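Local atomic coordinates of RE68959p (Drosophila melanogaster, PDB entry 6XWU), a protein that acts as the fly centromere protein CENP-C, whose C-terminal cupin-type domain probably takes part in centromere maintenance with the CENP-A chaperone CAL1. Residues Q1342-K1347 and Y1394-A1399. Sequence-based numbering, arbitrary orientation.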
loop_
_atom_site.group_PDB
_atom_site.type_symbol
_atom_site.label_atom_id
_atom_site.label_comp_id
_atom_site.label_asym_id
_atom_site.label_seq_id
_atom_site.Cartn_x
_atom_site.Cartn_y
_atom_site.Cartn_z
ATOM N N GLN A 1342 1.473 -18.420 -11.134
ATOM C CA GLN A 1342 1.068 -19.179 -9.954
ATOM C C GLN A 1342 -0.366 -18.850 -9.535
ATOM O O GLN A 1342 -0.808 -17.703 -9.644
ATOM C CB GLN A 1342 2.014 -18.896 -8.791
ATOM C CG GLN A 1342 1.738 -19.775 -7.588
ATOM C CD GLN A 1342 2.803 -19.678 -6.520
ATOM O OE1 GLN A 1342 3.490 -18.672 -6.402
ATOM N NE2 GLN A 1342 2.943 -20.739 -5.729
ATOM N N LYS A 1343 -1.071 -19.867 -9.019
ATOM C CA LYS A 1343 -2.454 -19.763 -8.567
ATOM C C LYS A 1343 -2.528 -19.825 -7.046
ATOM O O LYS A 1343 -1.939 -20.723 -6.432
ATOM C CB LYS A 1343 -3.301 -20.906 -9.135
ATOM C CG LYS A 1343 -3.329 -21.071 -10.641
ATOM C CD LYS A 1343 -4.507 -21.981 -11.008
ATOM C CE LYS A 1343 -4.882 -21.909 -12.477
ATOM N NZ LYS A 1343 -3.720 -22.188 -13.365
ATOM N N ARG A 1344 -3.277 -18.903 -6.442
ATOM C CA ARG A 1344 -3.685 -19.021 -5.045
ATOM C C ARG A 1344 -5.098 -19.584 -5.000
ATOM O O ARG A 1344 -6.010 -19.021 -5.615
ATOM C CB ARG A 1344 -3.632 -17.667 -4.330
ATOM C CG ARG A 1344 -3.948 -17.746 -2.813
ATOM C CD ARG A 1344 -3.666 -16.394 -2.167
ATOM N NE ARG A 1344 -3.771 -16.338 -0.702
ATOM C CZ ARG A 1344 -4.808 -15.833 -0.035
ATOM N NH1 ARG A 1344 -5.882 -15.393 -0.676
ATOM N NH2 ARG A 1344 -4.786 -15.781 1.289
ATOM N N SER A 1345 -5.277 -20.681 -4.264
ATOM C CA SER A 1345 -6.555 -21.370 -4.238
ATOM C C SER A 1345 -7.635 -20.481 -3.633
ATOM O O SER A 1345 -7.368 -19.438 -3.034
ATOM C CB SER A 1345 -6.448 -22.681 -3.456
ATOM O OG SER A 1345 -5.560 -23.578 -4.101
ATOM N N MET A 1346 -8.880 -20.909 -3.808
ATOM C CA MET A 1346 -10.004 -20.103 -3.361
ATOM C C MET A 1346 -9.978 -19.936 -1.848
ATOM O O MET A 1346 -9.756 -20.896 -1.103
ATOM C CB MET A 1346 -11.323 -20.751 -3.785
ATOM C CG MET A 1346 -12.532 -19.889 -3.490
ATOM S SD MET A 1346 -13.253 -20.252 -1.872
ATOM C CE MET A 1346 -14.410 -21.551 -2.320
ATOM N N LYS A 1347 -10.231 -18.711 -1.404
ATOM C CA LYS A 1347 -10.367 -18.375 0.003
ATOM C C LYS A 1347 -11.639 -17.558 0.168
ATOM O O LYS A 1347 -12.214 -17.078 -0.813
ATOM C CB LYS A 1347 -9.145 -17.583 0.514
ATOM C CG LYS A 1347 -7.803 -18.315 0.366
ATOM C CD LYS A 1347 -7.663 -19.452 1.364
ATOM C CE LYS A 1347 -6.471 -20.360 1.016
ATOM N NZ LYS A 1347 -6.426 -21.627 1.816
ATOM N N TYR A 1394 -12.889 -15.793 -3.195
ATOM C CA TYR A 1394 -12.044 -15.201 -4.226
ATOM C C TYR A 1394 -10.827 -16.073 -4.495
ATOM O O TYR A 1394 -10.288 -16.705 -3.580
ATOM C CB TYR A 1394 -11.616 -13.784 -3.824
ATOM C CG TYR A 1394 -10.637 -13.739 -2.662
ATOM C CD1 TYR A 1394 -11.071 -13.930 -1.354
ATOM C CD2 TYR A 1394 -9.281 -13.484 -2.873
ATOM C CE1 TYR A 1394 -10.189 -13.891 -0.292
ATOM C CE2 TYR A 1394 -8.385 -13.446 -1.812
ATOM C CZ TYR A 1394 -8.850 -13.655 -0.523
ATOM O OH TYR A 1394 -7.977 -13.621 0.539
ATOM N N SER A 1395 -10.397 -16.085 -5.760
ATOM C CA SER A 1395 -9.202 -16.784 -6.211
ATOM C C SER A 1395 -8.307 -15.786 -6.936
ATOM O O SER A 1395 -8.799 -14.825 -7.533
ATOM C CB SER A 1395 -9.555 -17.950 -7.156
ATOM O OG SER A 1395 -10.121 -19.038 -6.444
ATOM N N ILE A 1396 -6.993 -16.017 -6.899
ATOM C CA ILE A 1396 -6.026 -15.108 -7.511
ATOM C C ILE A 1396 -5.052 -15.913 -8.355
ATOM O O ILE A 1396 -4.549 -16.953 -7.915
ATOM C CB ILE A 1396 -5.238 -14.306 -6.457
ATOM C CG1 ILE A 1396 -6.172 -13.543 -5.513
ATOM C CG2 ILE A 1396 -4.255 -13.367 -7.147
ATOM C CD1 ILE A 1396 -5.454 -13.012 -4.293
ATOM N N GLN A 1397 -4.761 -15.420 -9.557
ATOM C CA GLN A 1397 -3.734 -16.035 -10.382
ATOM C C GLN A 1397 -2.807 -14.961 -10.931
ATOM O O GLN A 1397 -3.271 -13.929 -11.422
ATOM C CB GLN A 1397 -4.333 -16.843 -11.539
ATOM C CG GLN A 1397 -3.261 -17.419 -12.450
ATOM C CD GLN A 1397 -3.756 -18.564 -13.310
ATOM O OE1 GLN A 1397 -3.000 -19.481 -13.626
ATOM N NE2 GLN A 1397 -5.025 -18.512 -13.701
ATOM N N ASN A 1398 -1.502 -15.203 -10.820
ATOM C CA ASN A 1398 -0.521 -14.354 -11.481
ATOM C C ASN A 1398 -0.757 -14.430 -12.987
ATOM O O ASN A 1398 -0.767 -15.523 -13.562
ATOM C CB ASN A 1398 0.884 -14.825 -11.107
ATOM C CG ASN A 1398 1.963 -13.894 -11.596
ATOM O OD1 ASN A 1398 1.690 -12.919 -12.290
ATOM N ND2 ASN A 1398 3.203 -14.188 -11.228
ATOM N N ALA A 1399 -0.997 -13.282 -13.628
ATOM C CA ALA A 1399 -1.353 -13.308 -15.046
ATOM C C ALA A 1399 -0.156 -13.348 -15.987
ATOM O O ALA A 1399 -0.356 -13.530 -17.193
ATOM C CB ALA A 1399 -2.221 -12.102 -15.410
HETATM O O HOH W 1 -7.299 -16.639 -3.107
#
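R1344 and Y1394 meet because of their first torsions: CG of R1344 is anti to its N (chi1 -175°) with the chain extended out to NE, while the Y1394 ring is set between N and carbonyl carbon (chi1 70°), which brings the ring and its hydroxyl in toward the partner strand. NH1 of R1344 then gives a hydrogen bond to Y1394 OH at 3.0 Å, roughly in the guanidinium plane, with ring and guanidinium inclined 34° to each other. CG of K1347 lies over one face of the R1344 guanidinium, toward its rim, and CB of K1347 packs 3.9 Å from CE1 of Y1394. Without the ring and hydroxyl, as with an alanine at Y1394, NH1 of R1344 would probably lose its hydroxyl acceptor and a gap would open beside CB of K1347. On the other face of the sheet K1343 and Q1397 run side by side, and NZ of K1343 donates a hydrogen bond to OE1 of Q1397 at 2.8 Å, coming in from above the amide plane. The backbones are antiparallel: R1344 N bonds I1396 O at 2.8 Å, the return bond from I1396 N to R1344 O is weak, and K1347 and Y1394 exchange a pair of bonds. Between these two pairs the register slips by one, a beta bulge in 1343-1347, where a water donates to both S1345 O and Y1394 O. NE of R1344 has its own partner, Y1322 OH. Strand 1343-1348 is an outermost strand, within this chain, of a four-stranded sheet, and 1393-1398 lies between it and strand 1362-1368; the I1396 face packs on F1338 and L1356 of the six-stranded sheet, an arrangement consistent with a cupin-like beta sandwich.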